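Local coordinates for cpftsy (Physcomitrella patens, PDB 4AK9), which is a SIMIBI-class GTPase that probably acts as the chloroplast receptor for the signal recognition particle, helping to deliver proteins to the thylakoid membrane, at residues A[51-56]-A[72-77]; A[66-71]-A[97-102]; A[91-96]-A[311-316]. One frame throughout, in Å; residues are numbered along the deposited sequence.

Interaction 1: residues A[51-56]-A[72-77]; sequences ELEEVL and TIRKDI
E53 OE1 is gripped from two directions: R74 NH2 donates to it at 3.0 Å in a salt bridge, and a water donates to it at 2.8 Å. The same water accepts from R74 NE, 3.0 Å from its oxygen, so the ion pair is bridged a second time beside the direct bond. Both the carboxylate oxygen and the water lie in the plane of the guanidinium, at its edge. The N-H...O angle of 159° makes the direct bond fairly straight, and OE1 is met nearly along its C-O axis. The two flat groups are not coplanar, however; their planes stand 62° apart, and the side chains cross at about a right angle.

E53 has CG anti to its own N (chi1 -157°) and runs on extended, which carries the carboxylate toward helix 63-78, where the stretched R74 chain brings NH2 to meet it. R74 is shared among acids, since NH2 also pairs with D50 and NH1 with E46. The other oxygen, E53 OE2, takes a hydrogen bond from H212 of the second subunit, so this buried carboxylate has a partner at each oxygen.

Beneath the charges the packing is slight and apolar: L52 CD2 rests 4.3 Å from I73 CD1. I73 also leans on L49, I88 and N95, and L52 on V33. Helices 45-58 and 63-78 thus pair in the helical bundle, the N domain characteristic of SRP54-type GTPases.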
ATOM      1  N   GLU A  51      -5.798  15.658  -6.299  1.00 25.01           N
ATOM      2  CA  GLU A  51      -6.605  14.514  -6.697  1.00 29.71           C
ATOM      3  C   GLU A  51      -5.807  13.534  -7.553  1.00 26.31           C
ATOM      4  O   GLU A  51      -5.932  12.312  -7.372  1.00 22.92           O
ATOM      5  CB  GLU A  51      -7.872  14.944  -7.440  1.00 31.63           C
ATOM      6  CG  GLU A  51      -8.821  15.798  -6.610  1.00 45.11           C
ATOM      7  CD  GLU A  51     -10.104  16.147  -7.363  1.00 55.10           C
ATOM      8  OE1 GLU A  51     -10.699  15.228  -7.977  1.00 55.89           O
ATOM      9  OE2 GLU A  51     -10.505  17.338  -7.346  1.00 61.68           O
ATOM     10  N   LEU A  52      -5.016  14.059  -8.489  1.00 22.19           N
ATOM     11  CA  LEU A  52      -4.137  13.249  -9.331  1.00 22.46           C
ATOM     12  C   LEU A  52      -3.148  12.440  -8.481  1.00 22.30           C
ATOM     13  O   LEU A  52      -2.967  11.224  -8.700  1.00 20.63           O
ATOM     14  CB  LEU A  52      -3.336  14.138 -10.298  1.00 24.35           C
ATOM     15  CG  LEU A  52      -2.285  13.402 -11.140  1.00 26.44           C
ATOM     16  CD1 LEU A  52      -3.001  12.348 -11.952  1.00 30.46           C
ATOM     17  CD2 LEU A  52      -1.527  14.379 -12.074  1.00 29.01           C
ATOM     18  N   GLU A  53      -2.524  13.108  -7.524  1.00 20.68           N
ATOM     19  CA  GLU A  53      -1.545  12.463  -6.680  1.00 22.76           C
ATOM     20  C   GLU A  53      -2.201  11.340  -5.881  1.00 20.54           C
ATOM     21  O   GLU A  53      -1.611  10.246  -5.763  1.00 18.64           O
ATOM     22  CB  GLU A  53      -0.887  13.451  -5.753  1.00 22.61           C
ATOM     23  CG  GLU A  53       0.446  12.987  -5.296  1.00 26.01           C
ATOM     24  CD  GLU A  53       1.248  14.072  -4.623  1.00 31.29           C
ATOM     25  OE1 GLU A  53       1.182  15.270  -5.042  1.00 30.60           O
ATOM     26  OE2 GLU A  53       1.943  13.718  -3.651  1.00 26.70           O
ATOM     27  N   GLU A  54      -3.408  11.584  -5.391  1.00 20.55           N
ATOM     28  CA  GLU A  54      -4.185  10.550  -4.686  1.00 24.20           C
ATOM     29  C   GLU A  54      -4.551   9.363  -5.586  1.00 24.65           C
ATOM     30  O   GLU A  54      -4.541   8.241  -5.132  1.00 20.97           O
ATOM     31  CB  GLU A  54      -5.427  11.141  -3.992  1.00 29.31           C
ATOM     32  CG  GLU A  54      -5.057  12.170  -2.911  1.00 36.88           C
ATOM     33  CD  GLU A  54      -5.803  11.972  -1.589  1.00 46.01           C
ATOM     34  OE1 GLU A  54      -7.007  12.335  -1.507  1.00 52.11           O
ATOM     35  OE2 GLU A  54      -5.173  11.455  -0.629  1.00 46.16           O
ATOM     36  N   VAL A  55      -4.823   9.581  -6.866  1.00 18.56           N
ATOM     37  CA  VAL A  55      -5.076   8.472  -7.759  1.00 19.57           C
ATOM     38  C   VAL A  55      -3.821   7.590  -7.866  1.00 19.98           C
ATOM     39  O   VAL A  55      -3.891   6.334  -7.801  1.00 22.05           O
ATOM     40  CB  VAL A  55      -5.550   8.977  -9.134  1.00 22.76           C
ATOM     41  CG1 VAL A  55      -5.511   7.849 -10.125  1.00 25.77           C
ATOM     42  CG2 VAL A  55      -6.984   9.545  -8.992  1.00 23.82           C
ATOM     43  N   LEU A  56      -2.660   8.218  -7.968  1.00 16.08           N
ATOM     44  CA  LEU A  56      -1.398   7.477  -7.956  1.00 20.38           C
ATOM     45  C   LEU A  56      -1.184   6.667  -6.673  1.00 18.29           C
ATOM     46  O   LEU A  56      -0.717   5.521  -6.748  1.00 17.11           O
ATOM     47  CB  LEU A  56      -0.199   8.398  -8.162  1.00 19.05           C
ATOM     48  CG  LEU A  56      -0.189   9.223  -9.463  1.00 19.95           C
ATOM     49  CD1 LEU A  56       1.130   9.977  -9.576  1.00 21.56           C
ATOM     50  CD2 LEU A  56      -0.423   8.317 -10.679  1.00 19.88           C
ATOM     51  N   THR A  72       7.035  17.883 -10.013  1.00 26.85           N
ATOM     52  CA  THR A  72       7.608  18.306 -11.297  1.00 28.95           C
ATOM     53  C   THR A  72       6.545  18.922 -12.238  1.00 29.19           C
ATOM     54  O   THR A  72       6.801  19.924 -12.935  1.00 34.08           O
ATOM     55  CB  THR A  72       8.286  17.094 -11.984  1.00 31.01           C
ATOM     56  OG1 THR A  72       9.268  16.540 -11.096  1.00 38.13           O
ATOM     57  CG2 THR A  72       8.957  17.514 -13.263  1.00 39.21           C
ATOM     58  N   ILE A  73       5.358  18.327 -12.259  1.00 26.10           N
ATOM     59  CA  ILE A  73       4.247  18.833 -13.049  1.00 27.80           C
ATOM     60  C   ILE A  73       3.791  20.196 -12.538  1.00 29.93           C
ATOM     61  O   ILE A  73       3.525  21.109 -13.340  1.00 29.75           O
ATOM     62  CB  ILE A  73       3.061  17.853 -13.027  1.00 26.38           C
ATOM     63  CG1 ILE A  73       3.451  16.532 -13.712  1.00 25.66           C
ATOM     64  CG2 ILE A  73       1.789  18.453 -13.664  1.00 23.29           C
ATOM     65  CD1 ILE A  73       2.405  15.451 -13.531  1.00 25.95           C
ATOM     66  N   ARG A  74       3.687  20.330 -11.211  1.00 25.63           N
ATOM     67  CA  ARG A  74       3.322  21.604 -10.583  1.00 28.70           C
ATOM     68  C   ARG A  74       4.278  22.727 -11.013  1.00 34.14           C
ATOM     69  O   ARG A  74       3.810  23.833 -11.328  1.00 33.54           O
ATOM     70  CB  ARG A  74       3.286  21.513  -9.037  1.00 25.81           C
ATOM     71  CG  ARG A  74       2.313  20.465  -8.462  1.00 28.07           C
ATOM     72  CD  ARG A  74       2.326  20.401  -6.902  1.00 33.80           C
ATOM     73  NE  ARG A  74       1.681  19.174  -6.421  1.00 29.31           N
ATOM     74  CZ  ARG A  74       0.383  19.052  -6.116  1.00 34.51           C
ATOM     75  NH1 ARG A  74      -0.425  20.106  -6.206  1.00 30.52           N
ATOM     76  NH2 ARG A  74      -0.107  17.871  -5.708  1.00 32.33           N
ATOM     77  N   LYS A  75       5.594  22.462 -10.997  1.00 34.00           N
ATOM     78  CA  LYS A  75       6.598  23.477 -11.390  1.00 37.19           C
ATOM     79  C   LYS A  75       6.460  23.841 -12.865  1.00 38.12           C
ATOM     80  O   LYS A  75       6.539  25.018 -13.231  1.00 42.38           O
ATOM     81  CB  LYS A  75       8.042  23.011 -11.165  1.00 40.26           C
ATOM     82  CG  LYS A  75       8.296  22.220  -9.900  1.00 48.34           C
ATOM     83  CD  LYS A  75       8.492  23.089  -8.680  1.00 48.08           C
ATOM     84  CE  LYS A  75       8.951  22.218  -7.516  1.00 54.62           C
ATOM     85  NZ  LYS A  75       9.382  23.023  -6.328  1.00 64.43           N
ATOM     86  N   ASP A  76       6.292  22.827 -13.712  1.00 33.69           N
ATOM     87  CA  ASP A  76       6.151  23.054 -15.153  1.00 38.41           C
ATOM     88  C   ASP A  76       4.888  23.864 -15.471  1.00 44.12           C
ATOM     89  O   ASP A  76       4.862  24.670 -16.426  1.00 39.02           O
ATOM     90  CB  ASP A  76       6.154  21.722 -15.926  1.00 39.12           C
ATOM     91  CG  ASP A  76       7.521  21.025 -15.905  1.00 41.92           C
ATOM     92  OD1 ASP A  76       8.502  21.619 -15.403  1.00 49.50           O
ATOM     93  OD2 ASP A  76       7.623  19.881 -16.401  1.00 45.36           O
ATOM     94  N   ILE A  77       3.835  23.663 -14.675  1.00 33.04           N
ATOM     95  CA  ILE A  77       2.627  24.468 -14.844  1.00 37.01           C
ATOM     96  C   ILE A  77       2.872  25.919 -14.425  1.00 40.55           C
ATOM     97  O   ILE A  77       2.504  26.859 -15.148  1.00 42.75           O
ATOM     98  CB  ILE A  77       1.426  23.900 -14.052  1.00 30.81           C
ATOM     99  CG1 ILE A  77       0.921  22.621 -14.721  1.00 29.51           C
ATOM    100  CG2 ILE A  77       0.284  24.919 -13.987  1.00 30.63           C
ATOM    101  CD1 ILE A  77      -0.122  21.843 -13.891  1.00 26.72           C
TER
HETATM  102  O   HOH W   1       3.412  16.836  -5.604  1.00 29.22           O

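Interaction 2: residues A[66-71]-A[97-102]; sequences ALKIVD and FKLLTE
L99 reaches across to both K68 and I69, and each of its methyl groups finds a different main partner. The contact between the segments is apolar packing throughout, made on one side against a buried isoleucine and on the other against the chain of an exposed lysine. CD1 of L99 lies 3.6 Å from I69 CG1 and 3.9 Å from I69 CD1, so the leucine methyl sits against the ethyl branch of the isoleucine. That branch stands anti to the carbonyl carbon of I69 (chi1 -70°), and this turn brings CG1 and CD1 round toward L99. On the lysine side, K68 CD meets L99 CD2 at 3.6 Å and L99 CD1 at 3.9 Å, the methylene lying over the fork of the leucine, and K68 CG adds a looser touch on L99 CD1 at 4.1 Å.

No polar bond joins the two segments. The lysine chain is bent at chi3 (57°), and its ammonium turns to D286 in a salt bridge, which probably steadies the aliphatic part over L99. Near the end of helix 85-101, T101 OG1 donates to F97 O at 2.7 Å.

Helix 63-78 is held here against the last turns of helix 85-101. I69 also packs on L92 and I96 of that helix, A66 and V70 face E53 of helix 45-58, and F97 and L100 lean on helix 309-316, which follows strand 304-306, the outermost strand at that end of the sheet.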
ATOM      1  N   ALA A  66       5.047   9.502  -5.587  1.00 17.26           N
ATOM      2  CA  ALA A  66       3.921  10.298  -6.100  1.00 20.92           C
ATOM      3  C   ALA A  66       4.186  11.798  -5.908  1.00 23.63           C
ATOM      4  O   ALA A  66       3.852  12.605  -6.787  1.00 22.28           O
ATOM      5  CB  ALA A  66       2.583   9.884  -5.401  1.00 20.63           C
ATOM      6  N   LEU A  67       4.787  12.163  -4.770  1.00 19.78           N
ATOM      7  CA  LEU A  67       5.122  13.567  -4.484  1.00 24.72           C
ATOM      8  C   LEU A  67       6.066  14.097  -5.562  1.00 25.95           C
ATOM      9  O   LEU A  67       5.833  15.156  -6.162  1.00 25.92           O
ATOM     10  CB  LEU A  67       5.742  13.693  -3.084  1.00 23.88           C
ATOM     11  CG  LEU A  67       6.398  15.006  -2.641  1.00 32.41           C
ATOM     12  CD1 LEU A  67       5.500  16.194  -2.941  1.00 33.68           C
ATOM     13  CD2 LEU A  67       6.683  14.917  -1.151  1.00 32.73           C
ATOM     14  N   LYS A  68       7.113  13.344  -5.864  1.00 22.03           N
ATOM     15  CA  LYS A  68       8.083  13.861  -6.818  1.00 25.33           C
ATOM     16  C   LYS A  68       7.583  13.843  -8.262  1.00 29.01           C
ATOM     17  O   LYS A  68       7.958  14.711  -9.053  1.00 27.08           O
ATOM     18  CB  LYS A  68       9.418  13.148  -6.696  1.00 30.52           C
ATOM     19  CG  LYS A  68       9.388  11.754  -7.206  1.00 31.96           C
ATOM     20  CD  LYS A  68      10.795  11.194  -7.269  1.00 36.16           C
ATOM     21  CE  LYS A  68      11.459  11.245  -5.914  1.00 38.68           C
ATOM     22  NZ  LYS A  68      12.647  10.349  -5.881  1.00 41.47           N
ATOM     23  N   ILE A  69       6.734  12.872  -8.612  1.00 21.48           N
ATOM     24  CA  ILE A  69       6.111  12.883  -9.938  1.00 25.56           C
ATOM     25  C   ILE A  69       5.236  14.107 -10.146  1.00 23.48           C
ATOM     26  O   ILE A  69       5.357  14.803 -11.154  1.00 29.22           O
ATOM     27  CB  ILE A  69       5.252  11.622 -10.163  1.00 20.16           C
ATOM     28  CG1 ILE A  69       6.175  10.416 -10.292  1.00 21.33           C
ATOM     29  CG2 ILE A  69       4.404  11.771 -11.420  1.00 24.02           C
ATOM     30  CD1 ILE A  69       5.466   9.062 -10.217  1.00 20.23           C
ATOM     31  N   VAL A  70       4.351  14.374  -9.194  1.00 22.67           N
ATOM     32  CA  VAL A  70       3.407  15.465  -9.350  1.00 22.94           C
ATOM     33  C   VAL A  70       4.077  16.837  -9.151  1.00 27.51           C
ATOM     34  O   VAL A  70       3.730  17.805  -9.843  1.00 28.23           O
ATOM     35  CB  VAL A  70       2.173  15.233  -8.451  1.00 25.73           C
ATOM     36  CG1 VAL A  70       1.200  16.411  -8.494  1.00 29.68           C
ATOM     37  CG2 VAL A  70       1.457  13.929  -8.899  1.00 26.45           C
ATOM     38  N   ASP A  71       5.073  16.902  -8.271  1.00 26.15           N
ATOM     39  CA  ASP A  71       5.747  18.171  -7.966  1.00 30.34           C
ATOM     40  C   ASP A  71       6.419  18.744  -9.207  1.00 31.76           C
ATOM     41  O   ASP A  71       6.338  19.940  -9.458  1.00 29.36           O
ATOM     42  CB  ASP A  71       6.749  18.003  -6.831  1.00 28.69           C
ATOM     43  CG  ASP A  71       6.895  19.268  -5.981  1.00 47.31           C
ATOM     44  OD1 ASP A  71       5.952  20.096  -5.931  1.00 42.63           O
ATOM     45  OD2 ASP A  71       7.966  19.433  -5.358  1.00 59.00           O
ATOM     46  N   PHE A  97       8.541   7.547 -16.829  1.00 20.39           N
ATOM     47  CA  PHE A  97       9.633   6.953 -17.585  1.00 21.81           C
ATOM     48  C   PHE A  97      11.006   7.387 -17.055  1.00 22.10           C
ATOM     49  O   PHE A  97      11.907   6.577 -16.909  1.00 19.69           O
ATOM     50  CB  PHE A  97       9.508   7.290 -19.073  1.00 18.46           C
ATOM     51  CG  PHE A  97      10.633   6.750 -19.896  1.00 22.36           C
ATOM     52  CD1 PHE A  97      10.623   5.436 -20.309  1.00 22.55           C
ATOM     53  CD2 PHE A  97      11.719   7.551 -20.233  1.00 27.21           C
ATOM     54  CE1 PHE A  97      11.680   4.924 -21.055  1.00 22.61           C
ATOM     55  CE2 PHE A  97      12.762   7.047 -20.992  1.00 31.21           C
ATOM     56  CZ  PHE A  97      12.742   5.730 -21.399  1.00 21.79           C
ATOM     57  N   LYS A  98      11.166   8.675 -16.758  1.00 20.84           N
ATOM     58  CA  LYS A  98      12.442   9.145 -16.222  1.00 22.85           C
ATOM     59  C   LYS A  98      12.804   8.525 -14.885  1.00 23.33           C
ATOM     60  O   LYS A  98      13.947   8.115 -14.686  1.00 22.39           O
ATOM     61  CB  LYS A  98      12.441  10.671 -16.122  1.00 25.93           C
ATOM     62  CG  LYS A  98      12.469  11.301 -17.488  1.00 32.78           C
ATOM     63  CD  LYS A  98      12.467  12.821 -17.442  1.00 41.12           C
ATOM     64  CE  LYS A  98      13.773  13.382 -16.864  1.00 53.84           C
ATOM     65  NZ  LYS A  98      13.803  13.448 -15.367  1.00 54.36           N
ATOM     66  N   LEU A  99      11.836   8.461 -13.972  1.00 20.66           N
ATOM     67  CA  LEU A  99      12.079   7.858 -12.668  1.00 19.03           C
ATOM     68  C   LEU A  99      12.524   6.418 -12.834  1.00 19.56           C
ATOM     69  O   LEU A  99      13.351   5.941 -12.058  1.00 20.34           O
ATOM     70  CB  LEU A  99      10.814   7.862 -11.825  1.00 23.46           C
ATOM     71  CG  LEU A  99      10.411   9.175 -11.174  1.00 29.48           C
ATOM     72  CD1 LEU A  99       9.360   8.854 -10.105  1.00 30.09           C
ATOM     73  CD2 LEU A  99      11.634   9.838 -10.547  1.00 33.39           C
ATOM     74  N   LEU A 100      11.988   5.725 -13.848  1.00 19.65           N
ATOM     75  CA  LEU A 100      12.321   4.305 -14.069  1.00 19.17           C
ATOM     76  C   LEU A 100      13.697   4.062 -14.683  1.00 20.40           C
ATOM     77  O   LEU A 100      14.215   2.953 -14.649  1.00 22.03           O
ATOM     78  CB  LEU A 100      11.232   3.603 -14.916  1.00 16.51           C
ATOM     79  CG  LEU A 100       9.895   3.299 -14.206  1.00 18.80           C
ATOM     80  CD1 LEU A 100       8.802   2.987 -15.278  1.00 18.32           C
ATOM     81  CD2 LEU A 100      10.060   2.108 -13.257  1.00 17.79           C
ATOM     82  N   THR A 101      14.294   5.102 -15.258  1.00 23.20           N
ATOM     83  CA  THR A 101      15.465   4.901 -16.084  1.00 21.76           C
ATOM     84  C   THR A 101      16.677   5.785 -15.752  1.00 22.97           C
ATOM     85  O   THR A 101      17.798   5.450 -16.123  1.00 24.83           O
ATOM     86  CB  THR A 101      15.114   5.195 -17.563  1.00 21.22           C
ATOM     87  OG1 THR A 101      14.537   6.515 -17.647  1.00 23.97           O
ATOM     88  CG2 THR A 101      14.116   4.169 -18.115  1.00 21.44           C
ATOM     89  N   GLU A 102      16.464   6.936 -15.131  1.00 21.56           N
ATOM     90  CA  GLU A 102      17.572   7.893 -14.981  1.00 27.73           C
ATOM     91  C   GLU A 102      18.693   7.445 -14.037  1.00 31.95           C
ATOM     92  O   GLU A 102      19.844   7.873 -14.207  1.00 28.12           O
ATOM     93  CB  GLU A 102      17.035   9.251 -14.522  1.00 28.30           C
ATOM     94  CG  GLU A 102      16.542   9.227 -13.066  1.00 32.52           C
ATOM     95  CD  GLU A 102      15.569  10.359 -12.745  1.00 41.39           C
ATOM     96  OE1 GLU A 102      15.498  11.333 -13.540  1.00 50.62           O
ATOM     97  OE2 GLU A 102      14.886  10.284 -11.692  1.00 42.83           O
TER

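Interaction 3: residues A[91-96]-A[311-316]; sequences ALKKNI and SFVDAL
V313 points toward segment 91-96 of helix 85-101 and splits its two methyls between K93 and I96. Its CG1 comes within 3.8 Å of K93 CB and lies as near to the K93 carbonyl oxygen, while CG2 touches I96 CG2 at 3.9 Å. V313 CG1 is anti to the backbone N (chi1 173°), with CG2 beside that N, a turn that sets one branch on each neighbour. Past V313 CG1 the lysine chain runs on, bends at chi3, and brings NZ to 3.7 Å from D314 OD1, a long salt bridge, the two side chains crossing at about a right angle.

The segments run roughly antiparallel, their axes at 145° and 10.1 Å apart at closest approach. They join the last helix of the SRP54-type helical bundle to the C-terminal helix of the GTPase domain, the N-to-G packing of this family.

Further out, K93 NZ donates to the carbonyl oxygen of F317, its stronger polar partner, and D314 OD1 accepts from Q310. With an alanine in place of K93, the F317 carbonyl would probably lose its lysine donor, D314 its long ion pair, and V313 CG1 the cover of the outer methylenes. I96 is backed by I69, V282 and F317, and V313 also touches L100. F312, on the same helix as V313, carries L316 CG over one ring face and meets the F23 ring edge-to-face.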
ATOM      1  N   ALA A  91       3.198  14.784 -19.621  1.00 25.23           N
ATOM      2  CA  ALA A  91       4.316  15.009 -18.708  1.00 29.65           C
ATOM      3  C   ALA A  91       4.326  13.930 -17.627  1.00 25.13           C
ATOM      4  O   ALA A  91       5.395  13.486 -17.180  1.00 27.24           O
ATOM      5  CB  ALA A  91       4.237  16.388 -18.079  1.00 29.01           C
ATOM      6  N   LEU A  92       3.131  13.530 -17.206  1.00 25.66           N
ATOM      7  CA  LEU A  92       2.994  12.451 -16.228  1.00 27.22           C
ATOM      8  C   LEU A  92       3.690  11.170 -16.723  1.00 26.47           C
ATOM      9  O   LEU A  92       4.466  10.561 -16.001  1.00 23.94           O
ATOM     10  CB  LEU A  92       1.520  12.190 -15.940  1.00 23.96           C
ATOM     11  CG  LEU A  92       1.175  10.956 -15.081  1.00 24.85           C
ATOM     12  CD1 LEU A  92       1.734  11.110 -13.653  1.00 26.31           C
ATOM     13  CD2 LEU A  92      -0.317  10.754 -15.037  1.00 26.89           C
ATOM     14  N   LYS A  93       3.411  10.778 -17.960  1.00 25.96           N
ATOM     15  CA  LYS A  93       4.033   9.587 -18.535  1.00 27.56           C
ATOM     16  C   LYS A  93       5.536   9.735 -18.627  1.00 24.79           C
ATOM     17  O   LYS A  93       6.264   8.799 -18.294  1.00 22.49           O
ATOM     18  CB  LYS A  93       3.440   9.252 -19.916  1.00 26.76           C
ATOM     19  CG  LYS A  93       1.956   8.921 -19.871  1.00 28.89           C
ATOM     20  CD  LYS A  93       1.367   8.673 -21.277  1.00 33.21           C
ATOM     21  CE  LYS A  93       2.143   7.581 -22.006  1.00 39.55           C
ATOM     22  NZ  LYS A  93       1.503   7.194 -23.299  1.00 47.97           N
ATOM     23  N   LYS A  94       6.016  10.890 -19.097  1.00 22.31           N
ATOM     24  CA  LYS A  94       7.463  11.092 -19.235  1.00 28.36           C
ATOM     25  C   LYS A  94       8.195  11.088 -17.910  1.00 25.22           C
ATOM     26  O   LYS A  94       9.295  10.568 -17.821  1.00 23.48           O
ATOM     27  CB  LYS A  94       7.787  12.382 -19.998  1.00 31.83           C
ATOM     28  CG  LYS A  94       7.363  12.302 -21.435  1.00 40.13           C
ATOM     29  CD  LYS A  94       7.522  13.628 -22.176  1.00 51.99           C
ATOM     30  CE  LYS A  94       6.995  13.496 -23.606  1.00 52.98           C
ATOM     31  NZ  LYS A  94       6.604  14.814 -24.188  1.00 53.82           N
ATOM     32  N   ASN A  95       7.587  11.673 -16.883  1.00 24.10           N
ATOM     33  CA  ASN A  95       8.199  11.723 -15.574  1.00 23.04           C
ATOM     34  C   ASN A  95       8.306  10.321 -14.989  1.00 22.58           C
ATOM     35  O   ASN A  95       9.297  10.000 -14.336  1.00 20.34           O
ATOM     36  CB  ASN A  95       7.418  12.608 -14.607  1.00 26.27           C
ATOM     37  CG  ASN A  95       7.487  14.078 -14.978  1.00 38.56           C
ATOM     38  OD1 ASN A  95       8.335  14.492 -15.774  1.00 40.39           O
ATOM     39  ND2 ASN A  95       6.589  14.878 -14.399  1.00 34.98           N
ATOM     40  N   ILE A  96       7.309   9.482 -15.259  1.00 20.67           N
ATOM     41  CA  ILE A  96       7.368   8.106 -14.775  1.00 20.34           C
ATOM     42  C   ILE A  96       8.459   7.354 -15.514  1.00 19.52           C
ATOM     43  O   ILE A  96       9.244   6.628 -14.915  1.00 19.42           O
ATOM     44  CB  ILE A  96       6.000   7.382 -14.879  1.00 19.51           C
ATOM     45  CG1 ILE A  96       5.025   8.047 -13.916  1.00 17.25           C
ATOM     46  CG2 ILE A  96       6.163   5.890 -14.537  1.00 20.63           C
ATOM     47  CD1 ILE A  96       3.562   7.682 -14.146  1.00 23.37           C
ATOM     48  N   SER A 311       7.583   0.238 -22.329  1.00 23.83           N
ATOM     49  CA  SER A 311       6.460  -0.695 -22.478  1.00 26.85           C
ATOM     50  C   SER A 311       5.563  -0.680 -21.257  1.00 21.54           C
ATOM     51  O   SER A 311       4.337  -0.771 -21.367  1.00 22.92           O
ATOM     52  CB  SER A 311       6.984  -2.119 -22.649  1.00 29.16           C
ATOM     53  OG  SER A 311       7.942  -2.143 -23.699  1.00 39.43           O
ATOM     54  N   PHE A 312       6.181  -0.583 -20.087  1.00 20.44           N
ATOM     55  CA  PHE A 312       5.419  -0.551 -18.850  1.00 23.99           C
ATOM     56  C   PHE A 312       4.549   0.697 -18.800  1.00 20.13           C
ATOM     57  O   PHE A 312       3.352   0.628 -18.471  1.00 22.59           O
ATOM     58  CB  PHE A 312       6.386  -0.599 -17.659  1.00 21.83           C
ATOM     59  CG  PHE A 312       5.733  -0.395 -16.328  1.00 20.63           C
ATOM     60  CD1 PHE A 312       5.004  -1.414 -15.727  1.00 23.22           C
ATOM     61  CD2 PHE A 312       5.850   0.832 -15.663  1.00 24.18           C
ATOM     62  CE1 PHE A 312       4.395  -1.202 -14.469  1.00 26.04           C
ATOM     63  CE2 PHE A 312       5.241   1.043 -14.397  1.00 21.78           C
ATOM     64  CZ  PHE A 312       4.524   0.005 -13.814  1.00 21.26           C
ATOM     65  N   VAL A 313       5.133   1.846 -19.143  1.00 17.88           N
ATOM     66  CA  VAL A 313       4.385   3.087 -19.061  1.00 22.06           C
ATOM     67  C   VAL A 313       3.219   3.037 -20.059  1.00 25.95           C
ATOM     68  O   VAL A 313       2.079   3.426 -19.739  1.00 25.80           O
ATOM     69  CB  VAL A 313       5.284   4.335 -19.313  1.00 22.90           C
ATOM     70  CG1 VAL A 313       4.426   5.608 -19.390  1.00 28.59           C
ATOM     71  CG2 VAL A 313       6.330   4.465 -18.186  1.00 25.59           C
ATOM     72  N   ASP A 314       3.489   2.520 -21.251  1.00 24.94           N
ATOM     73  CA  ASP A 314       2.419   2.343 -22.248  1.00 25.62           C
ATOM     74  C   ASP A 314       1.309   1.356 -21.828  1.00 30.69           C
ATOM     75  O   ASP A 314       0.159   1.481 -22.251  1.00 32.59           O
ATOM     76  CB  ASP A 314       3.011   1.919 -23.584  1.00 30.35           C
ATOM     77  CG  ASP A 314       3.849   3.021 -24.228  1.00 29.19           C
ATOM     78  OD1 ASP A 314       3.634   4.216 -23.918  1.00 36.51           O
ATOM     79  OD2 ASP A 314       4.724   2.672 -25.050  1.00 43.64           O
ATOM     80  N   ALA A 315       1.655   0.380 -20.996  1.00 27.27           N
ATOM     81  CA  ALA A 315       0.667  -0.545 -20.463  1.00 27.90           C
ATOM     82  C   ALA A 315      -0.228   0.096 -19.396  1.00 27.05           C
ATOM     83  O   ALA A 315      -1.410  -0.232 -19.295  1.00 27.67           O
ATOM     84  CB  ALA A 315       1.345  -1.803 -19.924  1.00 21.54           C
ATOM     85  N   LEU A 316       0.326   1.000 -18.602  1.00 21.42           N
ATOM     86  CA  LEU A 316      -0.455   1.720 -17.599  1.00 25.31           C
ATOM     87  C   LEU A 316      -1.289   2.823 -18.221  1.00 28.97           C
ATOM     88  O   LEU A 316      -2.410   3.082 -17.784  1.00 26.48           O
ATOM     89  CB  LEU A 316       0.472   2.381 -16.597  1.00 23.16           C
ATOM     90  CG  LEU A 316       1.332   1.437 -15.767  1.00 33.43           C
ATOM     91  CD1 LEU A 316       1.883   2.204 -14.574  1.00 31.11           C
ATOM     92  CD2 LEU A 316       0.511   0.283 -15.335  1.00 29.45           C
TER

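Overall arrangement
Interactions 1 and 2 share helix 63-78, and interactions 2 and 3 share helix 85-101, so the three form a chain of packed helices from the bundle to the GTPase domain. Interaction 1 is the most buried, yet it has a direct, hydrogen-bonded salt bridge, part of which also faces the second subunit; interaction 3 has only a long one, and interaction 2 none across its segments. K68 lies at the edge of interaction 2, whereas K93 is central to interaction 3; both ammonium groups find their stronger partner beyond the segments. N95 and L92 of 91-96 touch I73 of interaction 1 and I69 of interaction 2, while L100 meets F312.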